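PDB 4R6H: Melibiose/raffinose/stachyose-binding protein MelE from Bacillus subtilis subsp. subtilis str. 168, which binds melibiose, raffinose and stachyose as the solute-binding component of the MelEDC-MsmX ABC transporter that imports these sugars. Local coordinates for residues 32-41 / 64-75; 103-114 / 130-138. All blocks are in the same frame, centred on the assembly; numbering follows the deposited sequence.

Contact 1. Residues 32-41 / 64-75; sequences KKTLTIYSTM and IHVSLHFPGNDY
Ile37 meets two residues of the neighbouring strand at once: its CD1 touches CG1 of Val66 at 3.7 Å, while CG2 lies against CD2 of Leu68. With CG1 beside the backbone N (chi1 -52°), the longer branch turns back toward Val66. On the same face, CB of Leu35 packs on CG2 of Ile64, and Phe326 of helix 320-331 covers Leu35 and Ile37. Strands 33-38 and 64-69 run parallel and, joined through helix 44-60, form a beta-alpha-beta unit of the solute-binding protein fold. Six backbone bonds pair them, from His65 N to Lys33 O (2.8 Å) through Ser39 N to His69 O (3.0 Å, bent to 138°). On the face that carries Tyr38 and His69, these two rings form an aromatic cluster with Tyr75. Tyr38 turns its edge to the face of Tyr75 in an offset edge-to-face pair, centroids 5.9 Å apart, and Pro71 CG sits over one face of the Tyr38 ring. Thr40 CG2 stands 3.5 Å above the centroid of the Tyr75 ring, a CH-pi contact almost on the normal. Replacing Tyr75 with an alanine would probably leave this methyl without its aromatic seat and Asp93 O without the hydroxyl that binds it. Toward the outer end, one water bridges Lys32 NZ and His65 ND1.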
loop_
_atom_site.group_PDB
_atom_site.type_symbol
_atom_site.label_atom_id
_atom_site.label_comp_id
_atom_site.label_asym_id
_atom_site.label_seq_id
_atom_site.Cartn_x
_atom_site.Cartn_y
_atom_site.Cartn_z
ATOM N N LYS A 32 -6.732 -0.118 -37.345
ATOM C CA LYS A 32 -6.518 0.408 -35.982
ATOM C C LYS A 32 -5.053 0.252 -35.583
ATOM O O LYS A 32 -4.376 -0.673 -36.028
ATOM C CB LYS A 32 -7.414 -0.305 -34.953
ATOM C CG LYS A 32 -8.899 -0.143 -35.189
ATOM C CD LYS A 32 -9.713 -0.713 -34.045
ATOM C CE LYS A 32 -11.206 -0.610 -34.336
ATOM N NZ LYS A 32 -12.033 -1.242 -33.262
ATOM N N LYS A 33 -4.580 1.154 -34.736
ATOM C CA LYS A 33 -3.268 1.012 -34.098
ATOM C C LYS A 33 -3.480 0.511 -32.665
ATOM O O LYS A 33 -4.508 0.792 -32.056
ATOM C CB LYS A 33 -2.545 2.346 -34.111
ATOM C CG LYS A 33 -3.184 3.388 -33.215
ATOM C CD LYS A 33 -3.169 4.747 -33.864
ATOM C CE LYS A 33 -1.776 5.337 -33.840
ATOM N NZ LYS A 33 -1.859 6.802 -33.640
ATOM N N THR A 34 -2.494 -0.204 -32.148
ATOM C CA THR A 34 -2.610 -0.821 -30.837
ATOM C C THR A 34 -1.977 0.097 -29.805
ATOM O O THR A 34 -0.849 0.520 -29.984
ATOM C CB THR A 34 -1.883 -2.162 -30.805
ATOM O OG1 THR A 34 -2.602 -3.102 -31.630
ATOM C CG2 THR A 34 -1.824 -2.702 -29.391
ATOM N N LEU A 35 -2.689 0.357 -28.711
ATOM C CA LEU A 35 -2.151 1.148 -27.577
ATOM C C LEU A 35 -2.000 0.128 -26.449
ATOM O O LEU A 35 -2.987 -0.476 -26.013
ATOM C CB LEU A 35 -3.145 2.238 -27.197
ATOM C CG LEU A 35 -2.748 3.066 -25.941
ATOM C CD1 LEU A 35 -1.576 3.963 -26.241
ATOM C CD2 LEU A 35 -3.920 3.899 -25.462
ATOM N N THR A 36 -0.747 -0.137 -26.051
ATOM C CA THR A 36 -0.487 -1.179 -25.085
ATOM C C THR A 36 -0.385 -0.596 -23.684
ATOM O O THR A 36 0.318 0.397 -23.461
ATOM C CB THR A 36 0.798 -1.947 -25.404
ATOM O OG1 THR A 36 1.885 -1.029 -25.547
ATOM C CG2 THR A 36 0.640 -2.757 -26.709
ATOM N N ILE A 37 -1.114 -1.222 -22.771
ATOM C CA ILE A 37 -1.192 -0.746 -21.378
ATOM C C ILE A 37 -0.920 -1.917 -20.436
ATOM O O ILE A 37 -1.554 -2.989 -20.550
ATOM C CB ILE A 37 -2.588 -0.218 -21.041
ATOM C CG1 ILE A 37 -3.028 0.803 -22.079
ATOM C CG2 ILE A 37 -2.634 0.344 -19.601
ATOM C CD1 ILE A 37 -4.320 1.527 -21.770
ATOM N N TYR A 38 0.040 -1.742 -19.524
ATOM C CA TYR A 38 0.322 -2.741 -18.487
ATOM C C TYR A 38 -0.213 -2.228 -17.146
ATOM O O TYR A 38 -0.055 -1.033 -16.832
ATOM C CB TYR A 38 1.830 -2.962 -18.318
ATOM C CG TYR A 38 2.493 -4.057 -19.132
ATOM C CD1 TYR A 38 2.075 -4.370 -20.412
ATOM C CD2 TYR A 38 3.593 -4.732 -18.589
ATOM C CE1 TYR A 38 2.718 -5.384 -21.142
ATOM C CE2 TYR A 38 4.234 -5.741 -19.287
ATOM C CZ TYR A 38 3.805 -6.056 -20.558
ATOM O OH TYR A 38 4.480 -7.059 -21.228
ATOM N N SER A 39 -0.759 -3.149 -16.348
ATOM C CA SER A 39 -1.390 -2.856 -15.082
ATOM C C SER A 39 -1.078 -3.924 -14.035
ATOM O O SER A 39 -1.113 -5.125 -14.384
ATOM C CB SER A 39 -2.908 -2.718 -15.263
ATOM O OG SER A 39 -3.568 -2.557 -13.993
ATOM N N THR A 40 -0.856 -3.487 -12.791
ATOM C CA THR A 40 -0.748 -4.423 -11.636
ATOM C C THR A 40 -2.076 -4.737 -10.938
ATOM O O THR A 40 -2.069 -5.384 -9.897
ATOM C CB THR A 40 0.252 -3.922 -10.584
ATOM O OG1 THR A 40 -0.239 -2.764 -9.875
ATOM C CG2 THR A 40 1.620 -3.688 -11.188
ATOM N N MET A 41 -3.186 -4.272 -11.497
ATOM C CA MET A 41 -4.493 -4.533 -10.891
ATOM C C MET A 41 -4.719 -6.034 -10.789
ATOM O O MET A 41 -4.310 -6.783 -11.656
ATOM C CB MET A 41 -5.619 -3.883 -11.671
ATOM C CG MET A 41 -5.620 -2.390 -11.553
ATOM S SD MET A 41 -6.954 -1.635 -12.480
ATOM C CE MET A 41 -6.533 0.103 -12.397
ATOM N N ILE A 64 -8.159 3.173 -32.544
ATOM C CA ILE A 64 -7.294 2.616 -31.490
ATOM C C ILE A 64 -7.882 1.319 -30.954
ATOM O O ILE A 64 -9.049 1.248 -30.604
ATOM C CB ILE A 64 -7.040 3.650 -30.362
ATOM C CG1 ILE A 64 -6.350 4.894 -30.942
ATOM C CG2 ILE A 64 -6.250 3.019 -29.218
ATOM C CD1 ILE A 64 -6.396 6.150 -30.070
ATOM N N HIS A 65 -7.048 0.305 -30.886
ATOM C CA HIS A 65 -7.353 -0.901 -30.168
ATOM C C HIS A 65 -6.487 -0.868 -28.891
ATOM O O HIS A 65 -5.262 -0.875 -28.975
ATOM C CB HIS A 65 -6.999 -2.136 -31.012
ATOM C CG HIS A 65 -6.888 -3.383 -30.204
ATOM N ND1 HIS A 65 -7.962 -3.945 -29.546
ATOM C CD2 HIS A 65 -5.816 -4.156 -29.910
ATOM C CE1 HIS A 65 -7.556 -5.019 -28.888
ATOM N NE2 HIS A 65 -6.260 -5.168 -29.092
ATOM N N VAL A 66 -7.153 -0.861 -27.738
ATOM C CA VAL A 66 -6.454 -0.867 -26.469
ATOM C C VAL A 66 -6.135 -2.309 -26.098
ATOM O O VAL A 66 -7.031 -3.156 -25.988
ATOM C CB VAL A 66 -7.266 -0.181 -25.382
ATOM C CG1 VAL A 66 -6.512 -0.332 -24.048
ATOM C CG2 VAL A 66 -7.574 1.264 -25.738
ATOM N N SER A 67 -4.854 -2.586 -25.904
ATOM C CA SER A 67 -4.375 -3.908 -25.502
ATOM C C SER A 67 -3.941 -3.791 -24.037
ATOM O O SER A 67 -2.839 -3.328 -23.736
ATOM C CB SER A 67 -3.214 -4.376 -26.371
ATOM O OG SER A 67 -2.772 -5.677 -25.965
ATOM N N LEU A 68 -4.839 -4.250 -23.173
ATOM C CA LEU A 68 -4.687 -4.181 -21.724
ATOM C C LEU A 68 -4.131 -5.495 -21.220
ATOM O O LEU A 68 -4.693 -6.572 -21.485
ATOM C CB LEU A 68 -6.046 -3.933 -21.055
ATOM C CG LEU A 68 -6.319 -2.592 -20.415
ATOM C CD1 LEU A 68 -7.769 -2.595 -19.927
ATOM C CD2 LEU A 68 -5.296 -2.300 -19.309
ATOM N N HIS A 69 -3.023 -5.409 -20.489
ATOM C CA HIS A 69 -2.343 -6.560 -19.920
ATOM C C HIS A 69 -2.315 -6.471 -18.416
ATOM O O HIS A 69 -1.916 -5.434 -17.856
ATOM C CB HIS A 69 -0.895 -6.574 -20.379
ATOM C CG HIS A 69 -0.726 -6.762 -21.848
ATOM N ND1 HIS A 69 -0.138 -7.889 -22.385
ATOM C CD2 HIS A 69 -1.055 -5.971 -22.898
ATOM C CE1 HIS A 69 -0.116 -7.783 -23.702
ATOM N NE2 HIS A 69 -0.667 -6.633 -24.040
ATOM N N PHE A 70 -2.641 -7.587 -17.768
ATOM C CA PHE A 70 -2.546 -7.757 -16.321
ATOM C C PHE A 70 -1.628 -8.950 -16.020
ATOM O O PHE A 70 -2.115 -10.027 -15.698
ATOM C CB PHE A 70 -3.923 -7.977 -15.715
ATOM C CG PHE A 70 -4.909 -6.874 -16.014
ATOM C CD1 PHE A 70 -4.882 -5.687 -15.307
ATOM C CD2 PHE A 70 -5.887 -7.030 -16.997
ATOM C CE1 PHE A 70 -5.800 -4.685 -15.560
ATOM C CE2 PHE A 70 -6.797 -6.002 -17.267
ATOM C CZ PHE A 70 -6.734 -4.822 -16.557
ATOM N N PRO A 71 -0.311 -8.740 -16.093
ATOM C CA PRO A 71 0.675 -9.840 -15.952
ATOM C C PRO A 71 0.727 -10.508 -14.577
ATOM O O PRO A 71 1.412 -11.519 -14.428
ATOM C CB PRO A 71 2.020 -9.148 -16.210
ATOM C CG PRO A 71 1.717 -7.898 -16.903
ATOM C CD PRO A 71 0.351 -7.473 -16.461
ATOM N N GLY A 72 0.080 -9.940 -13.568
ATOM C CA GLY A 72 0.126 -10.505 -12.212
ATOM C C GLY A 72 1.535 -10.666 -11.673
ATOM O O GLY A 72 2.321 -9.714 -11.653
ATOM N N ASN A 73 1.869 -11.867 -11.205
ATOM C CA ASN A 73 3.175 -12.095 -10.577
ATOM C C ASN A 73 4.352 -11.944 -11.526
ATOM O O ASN A 73 5.478 -11.792 -11.072
ATOM C CB ASN A 73 3.225 -13.496 -9.921
ATOM C CG ASN A 73 2.345 -13.605 -8.687
ATOM O OD1 ASN A 73 2.118 -12.626 -7.965
ATOM N ND2 ASN A 73 1.854 -14.810 -8.430
ATOM N N ASP A 74 4.093 -11.988 -12.830
ATOM C CA ASP A 74 5.140 -11.832 -13.849
ATOM C C ASP A 74 5.430 -10.356 -14.172
ATOM O O ASP A 74 6.340 -10.078 -14.938
ATOM C CB ASP A 74 4.774 -12.546 -15.157
ATOM C CG ASP A 74 4.734 -14.055 -15.007
ATOM O OD1 ASP A 74 5.577 -14.587 -14.256
ATOM O OD2 ASP A 74 3.865 -14.702 -15.634
ATOM N N TYR A 75 4.692 -9.416 -13.556
ATOM C CA TYR A 75 4.818 -7.996 -13.922
ATOM C C TYR A 75 6.247 -7.479 -13.847
ATOM O O TYR A 75 6.769 -6.886 -14.801
ATOM C CB TYR A 75 3.901 -7.151 -13.026
ATOM C CG TYR A 75 3.748 -5.728 -13.503
ATOM C CD1 TYR A 75 4.666 -4.755 -13.162
ATOM C CD2 TYR A 75 2.695 -5.379 -14.310
ATOM C CE1 TYR A 75 4.559 -3.475 -13.651
ATOM C CE2 TYR A 75 2.547 -4.088 -14.777
ATOM C CZ TYR A 75 3.461 -3.131 -14.436
ATOM O OH TYR A 75 3.330 -1.828 -14.901
HETATM O O HOH W 1 -11.547 1.568 -31.671
HETATM O O HOH W 2 -10.650 -2.646 -30.675
HETATM O O HOH W 3 -1.549 -7.602 -13.190
#

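Contact 2. Residues 103-114 / 130-138; sequences GEYTADLRDMKW and SGKVYAYPI
Trp114 receives the edge of Tyr136 on one face, with CD1 of the tyrosine 3.7 Å from CD2 of the indole and the planes at 77°, an edge-to-face pair. Two motifs shape the loop that leads up to it: an Asx turn at Asp108 and a type I beta turn from Leu109 to Met112. With CG between the backbone N and the carbonyl carbon (chi1 67°), the indole swings toward residues 133-137; Ala135 O lies at its edge, and Val133 CG1 and Pro137 CD both meet CH2. The second flat group, the guanidinium of Arg110, lies with one face over the peptide between Gly131 and Lys132, Arg110 CZ 3.6 Å from Gly131 C. Asp108 OD1 takes Arg110 N and, from the opposite face of the carboxylate plane, Val133 N at 3.1 Å. OD2 receives NE and NH2 of Arg110, a side-on salt bridge that holds the guanidinium flat on the peptide. Leu109 N binds Val133 O at 2.8 Å, in the carbonyl plane. Farther along, the extended Lys132 passes its CE over one face of the Tyr134 ring, whose hydroxyl binds Asn128. At its end, Lys132 NZ donates to Thr106 O at 2.9 Å, from above the carbonyl plane, and to Thr106 OG1 at 3.0 Å.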
loop_
_atom_site.group_PDB
_atom_site.type_symbol
_atom_site.label_atom_id
_atom_site.label_comp_id
_atom_site.label_asym_id
_atom_site.label_seq_id
_atom_site.Cartn_x
_atom_site.Cartn_y
_atom_site.Cartn_z
ATOM N N GLY A 103 12.147 6.314 -13.317
ATOM C CA GLY A 103 12.479 7.710 -13.557
ATOM C C GLY A 103 13.011 7.998 -14.951
ATOM O O GLY A 103 12.633 8.990 -15.569
ATOM N N GLU A 104 13.866 7.125 -15.460
ATOM C CA GLU A 104 14.475 7.319 -16.771
ATOM C C GLU A 104 13.582 7.006 -17.971
ATOM O O GLU A 104 13.968 7.277 -19.081
ATOM C CB GLU A 104 15.747 6.470 -16.914
ATOM C CG GLU A 104 16.816 6.747 -15.863
ATOM C CD GLU A 104 17.132 8.227 -15.710
ATOM O OE1 GLU A 104 17.172 8.949 -16.729
ATOM O OE2 GLU A 104 17.336 8.670 -14.563
ATOM N N TYR A 105 12.406 6.435 -17.757
ATOM C CA TYR A 105 11.551 6.015 -18.875
ATOM C C TYR A 105 10.245 6.815 -18.999
ATOM O O TYR A 105 9.576 6.719 -20.007
ATOM C CB TYR A 105 11.203 4.528 -18.724
ATOM C CG TYR A 105 12.431 3.643 -18.723
ATOM C CD1 TYR A 105 13.013 3.243 -19.903
ATOM C CD2 TYR A 105 13.013 3.248 -17.524
ATOM C CE1 TYR A 105 14.170 2.454 -19.911
ATOM C CE2 TYR A 105 14.162 2.457 -17.518
ATOM C CZ TYR A 105 14.724 2.086 -18.714
ATOM O OH TYR A 105 15.850 1.293 -18.682
ATOM N N THR A 106 9.866 7.504 -17.930
ATOM C CA THR A 106 8.553 8.151 -17.873
ATOM C C THR A 106 8.528 9.480 -18.598
ATOM O O THR A 106 9.484 10.290 -18.503
ATOM C CB THR A 106 8.098 8.388 -16.436
ATOM O OG1 THR A 106 9.189 8.920 -15.671
ATOM C CG2 THR A 106 7.672 7.090 -15.787
ATOM N N ALA A 107 7.440 9.707 -19.339
ATOM C CA ALA A 107 7.146 11.050 -19.869
ATOM C C ALA A 107 6.717 11.968 -18.747
ATOM O O ALA A 107 5.931 11.582 -17.884
ATOM C CB ALA A 107 6.049 10.972 -20.906
ATOM N N ASP A 108 7.207 13.200 -18.772
ATOM C CA ASP A 108 6.812 14.208 -17.845
ATOM C C ASP A 108 5.404 14.666 -18.165
ATOM O O ASP A 108 5.133 15.118 -19.281
ATOM C CB ASP A 108 7.850 15.334 -17.902
ATOM C CG ASP A 108 7.659 16.390 -16.874
ATOM O OD1 ASP A 108 6.581 16.506 -16.254
ATOM O OD2 ASP A 108 8.619 17.196 -16.700
ATOM N N LEU A 109 4.479 14.527 -17.195
ATOM C CA LEU A 109 3.114 14.853 -17.410
ATOM C C LEU A 109 2.738 16.222 -16.867
ATOM O O LEU A 109 1.570 16.537 -16.791
ATOM C CB LEU A 109 2.225 13.778 -16.789
ATOM C CG LEU A 109 2.472 12.357 -17.245
ATOM C CD1 LEU A 109 1.467 11.402 -16.573
ATOM C CD2 LEU A 109 2.447 12.192 -18.746
ATOM N N ARG A 110 3.724 17.060 -16.548
ATOM C CA ARG A 110 3.421 18.348 -15.892
ATOM C C ARG A 110 2.569 19.288 -16.705
ATOM O O ARG A 110 1.917 20.172 -16.107
ATOM C CB ARG A 110 4.706 19.099 -15.475
ATOM C CG ARG A 110 5.424 19.805 -16.636
ATOM C CD ARG A 110 6.630 20.632 -16.172
ATOM N NE ARG A 110 7.799 19.819 -15.900
ATOM C CZ ARG A 110 8.946 20.254 -15.388
ATOM N NH1 ARG A 110 9.094 21.541 -15.071
ATOM N NH2 ARG A 110 9.940 19.401 -15.208
ATOM N N ASP A 111 2.543 19.141 -18.030
ATOM C CA ASP A 111 1.725 20.018 -18.877
ATOM C C ASP A 111 0.328 19.481 -19.194
ATOM O O ASP A 111 -0.380 20.030 -20.058
ATOM C CB ASP A 111 2.480 20.357 -20.161
ATOM C CG ASP A 111 3.845 21.020 -19.878
ATOM O OD1 ASP A 111 3.883 22.039 -19.185
ATOM O OD2 ASP A 111 4.891 20.467 -20.272
ATOM N N MET A 112 -0.076 18.401 -18.524
ATOM C CA MET A 112 -1.447 17.917 -18.666
ATOM C C MET A 112 -2.421 18.636 -17.728
ATOM O O MET A 112 -2.097 18.938 -16.579
ATOM C CB MET A 112 -1.516 16.387 -18.432
ATOM C CG MET A 112 -0.650 15.562 -19.388
ATOM S SD MET A 112 -1.046 13.802 -19.339
ATOM C CE MET A 112 -2.632 13.832 -20.130
ATOM N N LYS A 113 -3.636 18.814 -18.226
ATOM C CA LYS A 113 -4.667 19.596 -17.512
ATOM C C LYS A 113 -5.017 19.002 -16.153
ATOM O O LYS A 113 -5.289 19.731 -15.192
ATOM C CB LYS A 113 -5.929 19.718 -18.388
ATOM C CG LYS A 113 -5.603 20.342 -19.741
ATOM C CD LYS A 113 -6.723 21.144 -20.377
ATOM C CE LYS A 113 -6.131 22.117 -21.396
ATOM N NZ LYS A 113 -7.109 23.115 -21.912
ATOM N N TRP A 114 -5.013 17.656 -16.032
ATOM C CA TRP A 114 -5.432 17.025 -14.764
ATOM C C TRP A 114 -4.539 17.355 -13.574
ATOM O O TRP A 114 -4.968 17.279 -12.427
ATOM C CB TRP A 114 -5.546 15.485 -14.912
ATOM C CG TRP A 114 -4.213 14.782 -15.145
ATOM C CD1 TRP A 114 -3.682 14.420 -16.344
ATOM C CD2 TRP A 114 -3.252 14.425 -14.159
ATOM N NE1 TRP A 114 -2.471 13.844 -16.166
ATOM C CE2 TRP A 114 -2.165 13.819 -14.834
ATOM C CE3 TRP A 114 -3.188 14.532 -12.751
ATOM C CZ2 TRP A 114 -1.055 13.326 -14.163
ATOM C CZ3 TRP A 114 -2.108 14.014 -12.090
ATOM C CH2 TRP A 114 -1.030 13.429 -12.790
ATOM N N SER A 130 11.661 19.830 -8.705
ATOM C CA SER A 130 11.908 20.611 -9.953
ATOM C C SER A 130 10.769 20.561 -11.006
ATOM O O SER A 130 10.861 21.185 -12.066
ATOM C CB SER A 130 13.280 20.278 -10.585
ATOM O OG SER A 130 13.304 19.051 -11.290
ATOM N N GLY A 131 9.683 19.856 -10.688
ATOM C CA GLY A 131 8.416 20.027 -11.395
ATOM C C GLY A 131 7.907 18.837 -12.202
ATOM O O GLY A 131 6.763 18.894 -12.686
ATOM N N LYS A 132 8.754 17.839 -12.429
ATOM C CA LYS A 132 8.307 16.679 -13.226
ATOM C C LYS A 132 7.131 15.978 -12.533
ATOM O O LYS A 132 7.171 15.745 -11.335
ATOM C CB LYS A 132 9.424 15.681 -13.445
ATOM C CG LYS A 132 8.944 14.446 -14.191
ATOM C CD LYS A 132 10.081 13.618 -14.740
ATOM C CE LYS A 132 9.577 12.294 -15.269
ATOM N NZ LYS A 132 10.560 11.585 -16.115
ATOM N N VAL A 133 6.106 15.619 -13.301
ATOM C CA VAL A 133 5.023 14.739 -12.833
ATOM C C VAL A 133 5.290 13.398 -13.540
ATOM O O VAL A 133 5.286 13.323 -14.803
ATOM C CB VAL A 133 3.665 15.311 -13.193
ATOM C CG1 VAL A 133 2.542 14.338 -12.797
ATOM C CG2 VAL A 133 3.435 16.659 -12.518
ATOM N N TYR A 134 5.559 12.353 -12.767
ATOM C CA TYR A 134 6.052 11.075 -13.300
ATOM C C TYR A 134 4.955 10.159 -13.847
ATOM O O TYR A 134 5.225 9.299 -14.643
ATOM C CB TYR A 134 6.815 10.262 -12.216
ATOM C CG TYR A 134 8.208 10.797 -11.895
ATOM C CD1 TYR A 134 8.357 11.974 -11.160
ATOM C CD2 TYR A 134 9.378 10.113 -12.313
ATOM C CE1 TYR A 134 9.613 12.480 -10.872
ATOM C CE2 TYR A 134 10.663 10.634 -12.034
ATOM C CZ TYR A 134 10.756 11.799 -11.302
ATOM O OH TYR A 134 11.995 12.327 -10.988
ATOM N N ALA A 135 3.752 10.281 -13.296
ATOM C CA ALA A 135 2.656 9.335 -13.627
ATOM C C ALA A 135 1.342 9.896 -13.127
ATOM O O ALA A 135 1.319 10.769 -12.261
ATOM C CB ALA A 135 2.896 8.011 -12.967
ATOM N N TYR A 136 0.261 9.369 -13.683
ATOM C CA TYR A 136 -1.105 9.720 -13.302
ATOM C C TYR A 136 -1.593 8.709 -12.290
ATOM O O TYR A 136 -1.597 7.494 -12.565
ATOM C CB TYR A 136 -2.024 9.718 -14.547
ATOM C CG TYR A 136 -3.487 9.736 -14.178
ATOM C CD1 TYR A 136 -4.076 10.854 -13.610
ATOM C CD2 TYR A 136 -4.249 8.586 -14.311
ATOM C CE1 TYR A 136 -5.400 10.830 -13.228
ATOM C CE2 TYR A 136 -5.575 8.550 -13.950
ATOM C CZ TYR A 136 -6.141 9.690 -13.393
ATOM O OH TYR A 136 -7.478 9.656 -13.022
ATOM N N PRO A 137 -2.007 9.177 -11.105
ATOM C CA PRO A 137 -2.524 8.275 -10.083
ATOM C C PRO A 137 -3.991 7.917 -10.268
ATOM O O PRO A 137 -4.871 8.761 -10.102
ATOM C CB PRO A 137 -2.306 9.062 -8.786
ATOM C CG PRO A 137 -2.486 10.490 -9.232
ATOM C CD PRO A 137 -1.944 10.577 -10.639
ATOM N N ILE A 138 -4.266 6.686 -10.630
ATOM C CA ILE A 138 -5.637 6.242 -10.771
ATOM C C ILE A 138 -6.336 6.334 -9.394
ATOM O O ILE A 138 -7.508 6.667 -9.268
ATOM C CB ILE A 138 -5.664 4.811 -11.305
ATOM C CG1 ILE A 138 -5.246 4.796 -12.767
ATOM C CG2 ILE A 138 -7.002 4.114 -11.040
ATOM C CD1 ILE A 138 -4.966 3.417 -13.309
HETATM O O HOH W 4 13.044 11.728 -14.722
HETATM O O HOH W 5 4.471 9.299 -17.352
HETATM O O HOH W 6 12.073 22.272 -14.177
#

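In the fold
From the N terminus, strand 33-38 leads into helix 44-60, and the chain returns along strand 64-69, so contact 1 closes the first beta-alpha-beta crossover. Helix 75-84, strand 91-92 and helix 98-102 follow before contact 2 opens; it closes a shorter excursion that includes helix 123-126. The two are in series, neither nested nor crossed, with centres about 19 Å apart. They nevertheless meet directly, as Met41 CE packs on Ile138 CD1 at 3.8 Å. Helix 320-331, from much later in the chain, touches both. Residues 130-138 supply strand 136-137, an outermost strand of the three-stranded antiparallel sheet, and residues 103-114 bond through Ala107 to its strand 310-313.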